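Local coordinates for chitin oligosaccahride binding protein NagB1 (Paenibacillus sp. FPU-7, PDB 7EHP) that binds the chitin oligosaccharides N,N'-diacetylchitobiose and N,N',N''-triacetylchitotriose as an extracellular solute-binding protein, probably handing them to a membrane transporter for uptake, at residues N90-K95 with E302-M307; Q127-L132 with M144-K149; K205-L210 with E371-R376; G321-M326 with P336-M341. All coordinates share one frame; numbering follows the deposited sequence.

Contact 1 of 4, residues N90-K95 with E302-M307; sequences NELGLK and EFIKIM
Leu92, in the last turn of helix 86-92, reaches across to Ile304 and Lys305 on helix 294-307. Its CB points toward that helix but is still 5.6 Å from Ile304 CG2, and CG, set opposite the carbonyl carbon (chi1 -60°), carries the branch point forward without touching anything across the contact. The two methyls then part. CD1 rests on Ile304 CG2 at 3.6 Å, the closest approach between the two segments, and has the backbone N of Lys305 4.1 Å away. CD2 instead lies against Lys305 CD at 4.0 Å, so the leucine fork straddles the two consecutive residues. The Leu92 and Ile304 side chains meet at about a right angle, the delta methyl of the leucine set across the gamma methyl on the isoleucine's beta carbon. Ile304 CG2 also serves a second leucine: Leu94 CD1 comes to within 4.1 Å of it from beyond the turn. Gly93, with positive phi, ends helix 86-92 in a Schellman motif, and this turn lets Leu92 and Leu94 both face the same isoleucine. Ile304 leans further on Ile88 of helix 86-92 and on Phe288 of strand 277-288, while Leu94 packs on Leu89 and Met326. Lys305 is extended, lending its CD to the leucine while its ammonium end runs off from segment 90-95. No hydrogen bond or salt bridge joins the segments. What holds helix 86-92 to helix 294-307 here is methyl-to-methyl packing, flanked by the aliphatic part of a lysine whose ammonium group stays out of the apolar seam.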
loop_
_atom_site.group_PDB
_atom_site.type_symbol
_atom_site.label_atom_id
_atom_site.label_comp_id
_atom_site.label_asym_id
_atom_site.label_seq_id
_atom_site.Cartn_x
_atom_site.Cartn_y
_atom_site.Cartn_z
ATOM N N ASN A 90 -19.926 -3.190 18.074
ATOM C CA ASN A 90 -20.397 -3.837 19.293
ATOM C C ASN A 90 -21.513 -4.829 18.985
ATOM O O ASN A 90 -21.478 -5.978 19.444
ATOM C CB ASN A 90 -20.868 -2.770 20.284
ATOM C CG ASN A 90 -19.705 -2.065 20.989
ATOM O OD1 ASN A 90 -18.526 -2.379 20.764
ATOM N ND2 ASN A 90 -20.037 -1.084 21.820
ATOM N N GLU A 91 -22.508 -4.396 18.198
ATOM C CA GLU A 91 -23.600 -5.271 17.776
ATOM C C GLU A 91 -23.076 -6.589 17.226
ATOM O O GLU A 91 -23.540 -7.670 17.617
ATOM C CB GLU A 91 -24.440 -4.582 16.701
ATOM C CG GLU A 91 -25.657 -3.833 17.185
ATOM C CD GLU A 91 -26.369 -3.088 16.057
ATOM O OE1 GLU A 91 -26.339 -3.570 14.896
ATOM O OE2 GLU A 91 -26.974 -2.027 16.336
ATOM N N LEU A 92 -22.107 -6.513 16.310
ATOM C CA LEU A 92 -21.624 -7.663 15.558
ATOM C C LEU A 92 -20.534 -8.438 16.277
ATOM O O LEU A 92 -20.100 -9.481 15.768
ATOM C CB LEU A 92 -21.103 -7.224 14.183
ATOM C CG LEU A 92 -22.082 -6.538 13.232
ATOM C CD1 LEU A 92 -21.353 -6.106 11.941
ATOM C CD2 LEU A 92 -23.261 -7.475 12.939
ATOM N N GLY A 93 -20.077 -7.951 17.429
ATOM C CA GLY A 93 -19.042 -8.638 18.180
ATOM C C GLY A 93 -17.697 -8.661 17.498
ATOM O O GLY A 93 -16.935 -9.625 17.657
ATOM N N LEU A 94 -17.375 -7.617 16.739
ATOM C CA LEU A 94 -16.197 -7.656 15.886
ATOM C C LEU A 94 -15.030 -6.845 16.422
ATOM O O LEU A 94 -13.890 -7.109 16.027
ATOM C CB LEU A 94 -16.549 -7.152 14.477
ATOM C CG LEU A 94 -17.322 -8.164 13.628
ATOM C CD1 LEU A 94 -17.669 -7.586 12.248
ATOM C CD2 LEU A 94 -16.536 -9.464 13.507
ATOM N N LYS A 95 -15.285 -5.885 17.315
ATOM C CA LYS A 95 -14.309 -4.830 17.584
ATOM C C LYS A 95 -12.957 -5.415 17.974
ATOM O O LYS A 95 -11.907 -4.992 17.480
ATOM C CB LYS A 95 -14.818 -3.913 18.692
ATOM C CG LYS A 95 -13.796 -2.884 19.112
ATOM C CD LYS A 95 -14.392 -1.866 20.049
ATOM C CE LYS A 95 -13.296 -1.223 20.890
ATOM N NZ LYS A 95 -13.777 0.029 21.546
ATOM N N GLU A 302 -24.733 -5.154 6.766
ATOM C CA GLU A 302 -24.553 -6.431 6.078
ATOM C C GLU A 302 -23.186 -6.506 5.410
ATOM O O GLU A 302 -22.503 -7.537 5.477
ATOM C CB GLU A 302 -25.656 -6.631 5.045
ATOM C CG GLU A 302 -26.992 -7.058 5.612
ATOM C CD GLU A 302 -26.871 -8.229 6.581
ATOM O OE1 GLU A 302 -26.288 -9.271 6.195
ATOM O OE2 GLU A 302 -27.385 -8.114 7.722
ATOM N N PHE A 303 -22.771 -5.427 4.752
ATOM C CA PHE A 303 -21.449 -5.435 4.129
ATOM C C PHE A 303 -20.371 -5.716 5.167
ATOM O O PHE A 303 -19.492 -6.565 4.965
ATOM C CB PHE A 303 -21.172 -4.106 3.426
ATOM C CG PHE A 303 -19.772 -4.011 2.871
ATOM C CD1 PHE A 303 -19.488 -4.533 1.619
ATOM C CD2 PHE A 303 -18.729 -3.451 3.633
ATOM C CE1 PHE A 303 -18.181 -4.471 1.093
ATOM C CE2 PHE A 303 -17.418 -3.401 3.127
ATOM C CZ PHE A 303 -17.158 -3.911 1.846
ATOM N N ILE A 304 -20.439 -5.020 6.299
ATOM C CA ILE A 304 -19.460 -5.238 7.361
ATOM C C ILE A 304 -19.500 -6.682 7.839
ATOM O O ILE A 304 -18.456 -7.333 7.993
ATOM C CB ILE A 304 -19.711 -4.248 8.508
ATOM C CG1 ILE A 304 -19.371 -2.834 8.049
ATOM C CG2 ILE A 304 -18.893 -4.635 9.729
ATOM C CD1 ILE A 304 -19.744 -1.770 9.050
ATOM N N LYS A 305 -20.701 -7.216 8.052
ATOM C CA LYS A 305 -20.820 -8.569 8.582
ATOM C C LYS A 305 -20.229 -9.594 7.624
ATOM O O LYS A 305 -19.614 -10.575 8.055
ATOM C CB LYS A 305 -22.289 -8.885 8.877
ATOM C CG LYS A 305 -22.462 -10.159 9.669
ATOM C CD LYS A 305 -23.869 -10.290 10.209
ATOM C CE LYS A 305 -24.138 -11.738 10.596
ATOM N NZ LYS A 305 -25.567 -11.997 10.898
ATOM N N ILE A 306 -20.385 -9.377 6.318
ATOM C CA ILE A 306 -19.884 -10.350 5.354
ATOM C C ILE A 306 -18.393 -10.129 5.078
ATOM O O ILE A 306 -17.583 -11.060 5.179
ATOM C CB ILE A 306 -20.730 -10.292 4.066
ATOM C CG1 ILE A 306 -22.192 -10.614 4.399
ATOM C CG2 ILE A 306 -20.208 -11.262 3.021
ATOM C CD1 ILE A 306 -23.215 -9.929 3.495
ATOM N N MET A 307 -17.998 -8.895 4.744
ATOM C CA MET A 307 -16.595 -8.650 4.385
ATOM C C MET A 307 -15.658 -8.945 5.553
ATOM O O MET A 307 -14.617 -9.591 5.387
ATOM C CB MET A 307 -16.421 -7.206 3.910
ATOM C CG MET A 307 -14.963 -6.763 3.650
ATOM S SD MET A 307 -14.161 -7.690 2.324
ATOM C CE MET A 307 -14.526 -6.667 0.905
#

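Contact 2 of 4, residues Q127-L132 with M144-K149; sequences QIFKQL and MDVAAK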
loop_
_atom_site.group_PDB
_atom_site.type_symbol
_atom_site.label_atom_id
_atom_site.label_comp_id
_atom_site.label_asym_id
_atom_site.label_seq_id
_atom_site.Cartn_x
_atom_site.Cartn_y
_atom_site.Cartn_z
ATOM N N GLN A 127 14.988 -18.598 -8.674
ATOM C CA GLN A 127 15.746 -19.258 -9.735
ATOM C C GLN A 127 16.755 -18.316 -10.394
ATOM O O GLN A 127 17.835 -18.769 -10.809
ATOM C CB GLN A 127 14.791 -19.854 -10.776
ATOM C CG GLN A 127 15.438 -20.216 -12.119
ATOM C CD GLN A 127 16.437 -21.375 -12.037
ATOM O OE1 GLN A 127 16.265 -22.321 -11.257
ATOM N NE2 GLN A 127 17.492 -21.298 -12.845
ATOM N N ILE A 128 16.449 -17.017 -10.488
ATOM C CA ILE A 128 17.452 -16.079 -10.985
ATOM C C ILE A 128 18.589 -15.942 -9.979
ATOM O O ILE A 128 19.769 -15.907 -10.359
ATOM C CB ILE A 128 16.820 -14.717 -11.325
ATOM C CG1 ILE A 128 15.906 -14.831 -12.546
ATOM C CG2 ILE A 128 17.894 -13.696 -11.675
ATOM C CD1 ILE A 128 15.116 -13.555 -12.819
ATOM N N PHE A 129 18.265 -15.883 -8.680
ATOM C CA PHE A 129 19.322 -15.812 -7.671
ATOM C C PHE A 129 20.220 -17.043 -7.724
ATOM O O PHE A 129 21.450 -16.925 -7.630
ATOM C CB PHE A 129 18.732 -15.652 -6.273
ATOM C CG PHE A 129 18.402 -14.232 -5.907
ATOM C CD1 PHE A 129 17.865 -13.359 -6.848
ATOM C CD2 PHE A 129 18.599 -13.776 -4.610
ATOM C CE1 PHE A 129 17.552 -12.055 -6.501
ATOM C CE2 PHE A 129 18.295 -12.477 -4.257
ATOM C CZ PHE A 129 17.771 -11.611 -5.203
ATOM N N LYS A 130 19.632 -18.228 -7.897
ATOM C CA LYS A 130 20.428 -19.443 -8.080
ATOM C C LYS A 130 21.358 -19.313 -9.280
ATOM O O LYS A 130 22.556 -19.627 -9.201
ATOM C CB LYS A 130 19.499 -20.650 -8.243
ATOM C CG LYS A 130 20.195 -21.992 -8.508
ATOM C CD LYS A 130 19.193 -23.062 -9.011
ATOM C CE LYS A 130 19.875 -24.374 -9.418
ATOM N NZ LYS A 130 21.182 -24.137 -10.098
ATOM N N GLN A 131 20.818 -18.840 -10.403
ATOM C CA GLN A 131 21.611 -18.707 -11.615
ATOM C C GLN A 131 22.788 -17.756 -11.410
ATOM O O GLN A 131 23.907 -18.030 -11.862
ATOM C CB GLN A 131 20.706 -18.234 -12.744
ATOM C CG GLN A 131 21.355 -18.194 -14.090
ATOM C CD GLN A 131 20.371 -17.760 -15.145
ATOM O OE1 GLN A 131 19.183 -18.079 -15.058
ATOM N NE2 GLN A 131 20.853 -17.036 -16.152
ATOM N N LEU A 132 22.557 -16.641 -10.725
ATOM C CA LEU A 132 23.609 -15.678 -10.439
ATOM C C LEU A 132 24.513 -16.107 -9.294
ATOM O O LEU A 132 25.527 -15.443 -9.055
ATOM C CB LEU A 132 23.001 -14.316 -10.092
ATOM C CG LEU A 132 21.872 -13.795 -10.970
ATOM C CD1 LEU A 132 21.227 -12.564 -10.333
ATOM C CD2 LEU A 132 22.409 -13.488 -12.340
ATOM N N MET A 144 24.091 -4.339 -3.670
ATOM C CA MET A 144 24.850 -3.831 -4.806
ATOM C C MET A 144 25.451 -4.975 -5.618
ATOM O O MET A 144 25.419 -4.962 -6.852
ATOM C CB MET A 144 25.948 -2.904 -4.288
ATOM C CG MET A 144 25.468 -1.589 -3.662
ATOM S SD MET A 144 24.133 -0.732 -4.518
ATOM C CE MET A 144 25.091 -0.017 -5.795
ATOM N N ASP A 145 25.994 -5.982 -4.932
ATOM C CA ASP A 145 26.550 -7.155 -5.606
ATOM C C ASP A 145 25.471 -7.919 -6.377
ATOM O O ASP A 145 25.660 -8.284 -7.546
ATOM C CB ASP A 145 27.221 -8.047 -4.555
ATOM C CG ASP A 145 27.838 -9.286 -5.139
ATOM O OD1 ASP A 145 28.751 -9.160 -5.988
ATOM O OD2 ASP A 145 27.393 -10.392 -4.748
ATOM N N VAL A 146 24.324 -8.162 -5.733
ATOM C CA VAL A 146 23.217 -8.864 -6.381
ATOM C C VAL A 146 22.772 -8.108 -7.623
ATOM O O VAL A 146 22.628 -8.684 -8.707
ATOM C CB VAL A 146 22.055 -9.045 -5.387
ATOM C CG1 VAL A 146 20.765 -9.457 -6.109
ATOM C CG2 VAL A 146 22.433 -10.055 -4.324
ATOM N N ALA A 147 22.578 -6.791 -7.482
ATOM C CA ALA A 147 22.098 -5.968 -8.586
ATOM C C ALA A 147 23.102 -5.926 -9.732
ATOM O O ALA A 147 22.718 -6.017 -10.911
ATOM C CB ALA A 147 21.801 -4.557 -8.075
ATOM N N ALA A 148 24.394 -5.779 -9.404
ATOM C CA ALA A 148 25.442 -5.765 -10.429
ATOM C C ALA A 148 25.510 -7.087 -11.191
ATOM O O ALA A 148 25.644 -7.095 -12.421
ATOM C CB ALA A 148 26.794 -5.455 -9.790
ATOM N N LYS A 149 25.421 -8.215 -10.479
ATOM C CA LYS A 149 25.418 -9.519 -11.143
ATOM C C LYS A 149 24.146 -9.728 -11.952
ATOM O O LYS A 149 24.196 -10.249 -13.073
ATOM C CB LYS A 149 25.580 -10.637 -10.111
ATOM C CG LYS A 149 26.908 -10.582 -9.355
ATOM C CD LYS A 149 27.200 -11.852 -8.587
ATOM C CE LYS A 149 28.626 -11.814 -8.038
ATOM N NZ LYS A 149 28.737 -12.544 -6.749
HETATM O O HOH W 1 27.931 -14.954 -7.544
#
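Phe129 and Leu132, one helical turn apart, meet Val146 and Lys149, which have the same spacing on helix 140-152. The two short helical segments run at 88° to each other, with their axes 10.8 Å apart at closest. Phe129 leaves its helix with CG opposite its carbonyl carbon (chi1 -84°), and the far end of the ring brings CZ to 3.8 Å from Val146 CG1. That methyl is in reach because it is the branch opposite the valine's own backbone N, and it approaches the ring obliquely. Leu132 points toward the other helix, and its CD2 lies 3.8 Å from the carbonyl O of Lys149, a van der Waals contact of a methyl with a backbone oxygen. Lys149 starts out toward Leu132 and then turns away: its chain is straight as far as CE and bends at chi4 (148°). Its NZ thereby gains a salt bridge to Asp145 OD2 at 3.2 Å, on the syn lone pair of the carboxylate. A water completes the link, donating to Leu132 O at 2.9 Å and accepting from Lys149 NZ at 2.7 Å. Replacing Lys149 by an alanine would probably leave Asp145 without its cation and cost the water its link from Leu132 O to the second helix. Among the neighbouring elements, Phe129 and Val146 both pack on Met239 of strand 237-243, Phe129 also meets the ring of Tyr124 in strand 109-125, and Met144 touches Thr209 and Lys213 of helix 198-213.

Contact 3 of 4, residues K205-L210 with E371-R376; sequences KRYDTL and ELIGGR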
loop_
_atom_site.group_PDB
_atom_site.type_symbol
_atom_site.label_atom_id
_atom_site.label_comp_id
_atom_site.label_asym_id
_atom_site.label_seq_id
_atom_site.Cartn_x
_atom_site.Cartn_y
_atom_site.Cartn_z
ATOM N N LYS A 205 19.634 9.850 -1.620
ATOM C CA LYS A 205 20.830 9.679 -2.450
ATOM C C LYS A 205 21.076 8.213 -2.758
ATOM O O LYS A 205 21.608 7.877 -3.831
ATOM C CB LYS A 205 22.054 10.308 -1.764
ATOM C CG LYS A 205 22.029 11.835 -1.760
ATOM C CD LYS A 205 23.314 12.429 -1.186
ATOM C CE LYS A 205 23.263 12.477 0.330
ATOM N NZ LYS A 205 24.024 13.636 0.854
ATOM N N ARG A 206 20.669 7.326 -1.846
ATOM C CA ARG A 206 20.789 5.894 -2.103
ATOM C C ARG A 206 19.842 5.469 -3.204
ATOM O O ARG A 206 20.181 4.626 -4.035
ATOM C CB ARG A 206 20.495 5.102 -0.830
ATOM C CG ARG A 206 21.664 5.082 0.134
ATOM C CD ARG A 206 21.264 4.473 1.461
ATOM N NE ARG A 206 22.316 4.645 2.458
ATOM C CZ ARG A 206 23.420 3.909 2.505
ATOM N NH1 ARG A 206 23.621 2.946 1.604
ATOM N NH2 ARG A 206 24.325 4.139 3.451
ATOM N N TYR A 207 18.627 6.003 -3.171
ATOM C CA TYR A 207 17.660 5.767 -4.227
ATOM C C TYR A 207 18.202 6.258 -5.562
ATOM O O TYR A 207 18.123 5.554 -6.577
ATOM C CB TYR A 207 16.366 6.486 -3.847
ATOM C CG TYR A 207 15.163 6.270 -4.745
ATOM C CD1 TYR A 207 15.038 6.933 -5.974
ATOM C CD2 TYR A 207 14.110 5.459 -4.328
ATOM C CE1 TYR A 207 13.898 6.753 -6.777
ATOM C CE2 TYR A 207 12.976 5.279 -5.111
ATOM C CZ TYR A 207 12.866 5.919 -6.322
ATOM O OH TYR A 207 11.709 5.714 -7.068
ATOM N N ASP A 208 18.749 7.483 -5.573
ATOM C CA ASP A 208 19.340 8.049 -6.784
ATOM C C ASP A 208 20.495 7.190 -7.296
ATOM O O ASP A 208 20.693 7.062 -8.510
ATOM C CB ASP A 208 19.815 9.480 -6.507
ATOM C CG ASP A 208 19.919 10.333 -7.774
ATOM O OD1 ASP A 208 19.233 10.046 -8.780
ATOM O OD2 ASP A 208 20.693 11.306 -7.755
ATOM N N THR A 209 21.273 6.591 -6.384
ATOM C CA THR A 209 22.335 5.679 -6.808
ATOM C C THR A 209 21.750 4.510 -7.593
ATOM O O THR A 209 22.295 4.099 -8.618
ATOM C CB THR A 209 23.136 5.190 -5.582
ATOM O OG1 THR A 209 23.996 6.234 -5.094
ATOM C CG2 THR A 209 23.990 3.971 -5.920
ATOM N N LEU A 210 20.618 3.977 -7.135
ATOM C CA LEU A 210 19.946 2.916 -7.881
ATOM C C LEU A 210 19.542 3.402 -9.264
ATOM O O LEU A 210 19.635 2.657 -10.251
ATOM C CB LEU A 210 18.716 2.438 -7.099
ATOM C CG LEU A 210 18.975 1.745 -5.764
ATOM C CD1 LEU A 210 17.646 1.211 -5.214
ATOM C CD2 LEU A 210 19.975 0.617 -5.895
ATOM N N GLU A 371 10.433 13.854 -11.653
ATOM C CA GLU A 371 11.495 14.725 -12.156
ATOM C C GLU A 371 12.873 14.159 -11.841
ATOM O O GLU A 371 13.777 14.197 -12.688
ATOM C CB GLU A 371 11.349 16.128 -11.565
ATOM C CG GLU A 371 10.060 16.845 -11.984
ATOM C CD GLU A 371 9.896 16.914 -13.488
ATOM O OE1 GLU A 371 10.626 17.714 -14.114
ATOM O OE2 GLU A 371 9.059 16.164 -14.049
ATOM N N LEU A 372 13.058 13.615 -10.630
ATOM C CA LEU A 372 14.355 13.022 -10.305
ATOM C C LEU A 372 14.636 11.808 -11.179
ATOM O O LEU A 372 15.756 11.628 -11.663
ATOM C CB LEU A 372 14.419 12.623 -8.833
ATOM C CG LEU A 372 15.744 11.973 -8.393
ATOM C CD1 LEU A 372 16.880 12.980 -8.304
ATOM C CD2 LEU A 372 15.579 11.223 -7.061
ATOM N N ILE A 373 13.626 10.966 -11.393
ATOM C CA ILE A 373 13.799 9.795 -12.244
ATOM C C ILE A 373 14.095 10.224 -13.677
ATOM O O ILE A 373 14.901 9.597 -14.370
ATOM C CB ILE A 373 12.554 8.892 -12.159
ATOM C CG1 ILE A 373 12.438 8.271 -10.763
ATOM C CG2 ILE A 373 12.613 7.810 -13.237
ATOM C CD1 ILE A 373 11.035 7.653 -10.443
ATOM N N GLY A 374 13.458 11.309 -14.141
ATOM C CA GLY A 374 13.730 11.855 -15.454
ATOM C C GLY A 374 14.984 12.706 -15.547
ATOM O O GLY A 374 15.207 13.358 -16.566
ATOM N N GLY A 375 15.807 12.736 -14.503
ATOM C CA GLY A 375 17.008 13.552 -14.498
ATOM C C GLY A 375 16.783 15.048 -14.512
ATOM O O GLY A 375 17.756 15.798 -14.652
ATOM N N ARG A 376 15.542 15.516 -14.332
ATOM C CA ARG A 376 15.240 16.938 -14.440
ATOM C C ARG A 376 15.295 17.672 -13.104
ATOM O O ARG A 376 15.065 18.883 -13.067
ATOM C CB ARG A 376 13.876 17.120 -15.097
ATOM C CG ARG A 376 13.826 16.545 -16.525
ATOM C CD ARG A 376 12.506 16.887 -17.203
ATOM N NE ARG A 376 11.446 16.035 -16.694
ATOM C CZ ARG A 376 11.279 14.758 -17.044
ATOM N NH1 ARG A 376 12.096 14.192 -17.928
ATOM N NH2 ARG A 376 10.285 14.048 -16.518
#
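The Tyr207 ring is met obliquely by Leu372, whose CD2 stands 4.5 Å from ring atom CD1, and its hydroxyl passes Ile373 CD1 at 4.0 Å. With CG opposite the backbone N (chi1 -174°), the ring extends toward the end of helix 359-373, which brings ring and hydroxyl to Leu372 and Ile373 respectively. The second flat group is the Asp208 carboxylate. Its OD1 lies 3.8 Å from Leu372 CD1, so the methyl sits against a charged oxygen, and the tyrosine and aspartate flank the leucine's two branches. The Arg376 guanidinium serves its own segment: Glu371 OE2 lies in plane at its edge, though the bond from NH2 is weak, while NE gives Glu371 OE1 a salt bridge of 3.2 Å that meets the carboxylate 39° out of its plane. This pair spans the Schellman motif that ends the helix, where Gly375, with positive phi, bonds back through its N to Leu372 O at 3.0 Å and Arg376 N bonds to Glu371 O. Around the contact, Tyr207 is packed against Ala168, Leu172 and Leu175 of helix 165-180, and Val379 of helix 379-396 touches both Asp208 and Leu372, which joins three helices at the leucine.

Contact 4 of 4, residues G321-M326 with P336-M341; sequences GILPAM and PVIREM
The first turn of helix 336-344, which presses Ile338 and Met341 onto Gly321 and Leu323, is closed by Glu340 N to Pro336 O at 2.8 Å and Met341 N to Val337 O at 2.9 Å. In this solute-binding protein fold the contact sets that helix against the short strand 323-324, which pairs antiparallel with the long strand 109-125. Glu340 ties the helix to Lys126, at the start of helix 126-132, by a salt bridge, and to strand 262-265 by a hydrogen bond from Phe264 N. Across the contact, however, the touching is buried and made without hydrogen bonds, mostly between apolar side chains. Leu323 turns its fork to the helix: CD2 meets Ile338 CG2 at 3.9 Å, the two side chains running alongside in opposed senses, and CD1 approaches Met341 CB at 4.3 Å. The leucine side chain lies about 9 Å from a bound N-acetylglucosamine, near the sugar but not in contact with it. Leu317 of helix 310-320 also touches Ile338. Gly321, with positive phi just after that helix, accepts the isoleucine's other arm. Bent at chi2 (-57°), Ile338 brings CD1 to 3.6 Å from Gly321 O and 3.7 Å from Gly321 CA, where a beta carbon would be tight.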
loop_
_atom_site.group_PDB
_atom_site.type_symbol
_atom_site.label_atom_id
_atom_site.label_comp_id
_atom_site.label_asym_id
_atom_site.label_seq_id
_atom_site.Cartn_x
_atom_site.Cartn_y
_atom_site.Cartn_z
ATOM N N GLY A 321 -3.535 -14.094 -1.797
ATOM C CA GLY A 321 -2.374 -13.786 -0.985
ATOM C C GLY A 321 -2.519 -12.588 -0.078
ATOM O O GLY A 321 -1.534 -12.182 0.557
ATOM N N ILE A 322 -3.709 -12.003 0.011
ATOM C CA ILE A 322 -3.872 -10.805 0.827
ATOM C C ILE A 322 -3.863 -11.170 2.303
ATOM O O ILE A 322 -4.684 -11.967 2.771
ATOM C CB ILE A 322 -5.132 -10.023 0.423
ATOM C CG1 ILE A 322 -4.925 -9.402 -0.965
ATOM C CG2 ILE A 322 -5.429 -8.930 1.410
ATOM C CD1 ILE A 322 -5.298 -10.221 -2.047
ATOM N N LEU A 323 -2.950 -10.551 3.046
ATOM C CA LEU A 323 -2.756 -10.871 4.451
ATOM C C LEU A 323 -3.905 -10.322 5.302
ATOM O O LEU A 323 -4.358 -9.188 5.098
ATOM C CB LEU A 323 -1.415 -10.311 4.928
ATOM C CG LEU A 323 -0.243 -10.781 4.057
ATOM C CD1 LEU A 323 1.056 -10.090 4.465
ATOM C CD2 LEU A 323 -0.082 -12.298 4.098
ATOM N N PRO A 324 -4.377 -11.091 6.284
ATOM C CA PRO A 324 -5.595 -10.709 6.996
ATOM C C PRO A 324 -5.379 -9.492 7.873
ATOM O O PRO A 324 -4.323 -9.321 8.488
ATOM C CB PRO A 324 -5.901 -11.946 7.847
ATOM C CG PRO A 324 -4.565 -12.572 8.068
ATOM C CD PRO A 324 -3.876 -12.402 6.733
ATOM N N ALA A 325 -6.407 -8.657 7.948
ATOM C CA ALA A 325 -6.426 -7.584 8.923
ATOM C C ALA A 325 -7.035 -8.008 10.257
ATOM O O ALA A 325 -6.844 -7.296 11.251
ATOM C CB ALA A 325 -7.183 -6.369 8.374
ATOM N N MET A 326 -7.744 -9.139 10.317
ATOM C CA MET A 326 -8.377 -9.600 11.553
ATOM C C MET A 326 -7.676 -10.832 12.122
ATOM O O MET A 326 -6.826 -11.457 11.479
ATOM C CB MET A 326 -9.881 -9.882 11.343
ATOM C CG MET A 326 -10.607 -8.883 10.430
ATOM S SD MET A 326 -12.288 -9.335 9.916
ATOM C CE MET A 326 -13.229 -8.959 11.372
ATOM N N PRO A 336 4.672 -20.402 -0.222
ATOM C CA PRO A 336 5.907 -19.965 0.453
ATOM C C PRO A 336 6.073 -18.457 0.548
ATOM O O PRO A 336 6.465 -17.958 1.611
ATOM C CB PRO A 336 6.997 -20.595 -0.425
ATOM C CG PRO A 336 6.361 -21.840 -0.915
ATOM C CD PRO A 336 4.960 -21.432 -1.241
ATOM N N VAL A 337 5.803 -17.719 -0.535
ATOM C CA VAL A 337 5.967 -16.267 -0.505
ATOM C C VAL A 337 5.129 -15.674 0.607
ATOM O O VAL A 337 5.490 -14.643 1.185
ATOM C CB VAL A 337 5.607 -15.629 -1.862
ATOM C CG1 VAL A 337 4.092 -15.555 -2.041
ATOM C CG2 VAL A 337 6.220 -14.239 -1.969
ATOM N N ILE A 338 4.018 -16.331 0.949
ATOM C CA ILE A 338 3.162 -15.836 2.016
ATOM C C ILE A 338 3.784 -16.110 3.377
ATOM O O ILE A 338 3.744 -15.245 4.258
ATOM C CB ILE A 338 1.750 -16.440 1.906
ATOM C CG1 ILE A 338 1.121 -16.131 0.542
ATOM C CG2 ILE A 338 0.862 -15.906 3.029
ATOM C CD1 ILE A 338 1.022 -14.662 0.202
ATOM N N ARG A 339 4.355 -17.309 3.588
ATOM C CA ARG A 339 5.100 -17.536 4.826
ATOM C C ARG A 339 6.205 -16.501 4.946
ATOM O O ARG A 339 6.399 -15.888 6.006
ATOM C CB ARG A 339 5.758 -18.925 4.892
ATOM C CG ARG A 339 4.989 -20.190 5.334
ATOM C CD ARG A 339 4.755 -20.164 6.866
ATOM N NE ARG A 339 4.677 -21.475 7.532
ATOM C CZ ARG A 339 3.581 -22.216 7.635
ATOM N NH1 ARG A 339 3.605 -23.389 8.277
ATOM N NH2 ARG A 339 2.489 -21.850 6.983
ATOM N N GLU A 340 6.951 -16.310 3.853
ATOM C CA GLU A 340 8.090 -15.403 3.857
ATOM C C GLU A 340 7.660 -13.975 4.172
ATOM O O GLU A 340 8.402 -13.240 4.826
ATOM C CB GLU A 340 8.820 -15.493 2.514
ATOM C CG GLU A 340 9.572 -16.806 2.339
ATOM C CD GLU A 340 10.299 -16.923 1.008
ATOM O OE1 GLU A 340 10.567 -15.886 0.365
ATOM O OE2 GLU A 340 10.613 -18.062 0.603
ATOM N N MET A 341 6.458 -13.575 3.750
ATOM C CA MET A 341 5.942 -12.255 4.118
ATOM C C MET A 341 5.523 -12.184 5.582
ATOM O O MET A 341 5.761 -11.170 6.244
ATOM C CB MET A 341 4.758 -11.894 3.236
ATOM C CG MET A 341 5.126 -11.465 1.858
ATOM S SD MET A 341 3.609 -11.373 0.891
ATOM C CE MET A 341 4.220 -10.372 -0.376
#

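In the fold
From the N terminus, contact 1 opens first, at 90-95, and closes about 200 residues later at 302-307, joining helices 86-92 and 294-307. Contact 2 both opens and closes within that span, a short local loop between helices 126-132 and 140-152. Contact 3 opens at 205-210, before contact 1 has closed, and ends at 371-376, so the two cross; it ties helix 198-213 to helix 359-373. Contact 4, between strand 323-324 and helix 336-344, falls wholly within the span of contact 3. In space they group differently: contacts 1 and 4 touch, as do contacts 2 and 3. Contact 1 lies across the chain's centre from contacts 2 and 3, whereas contact 4 is more central.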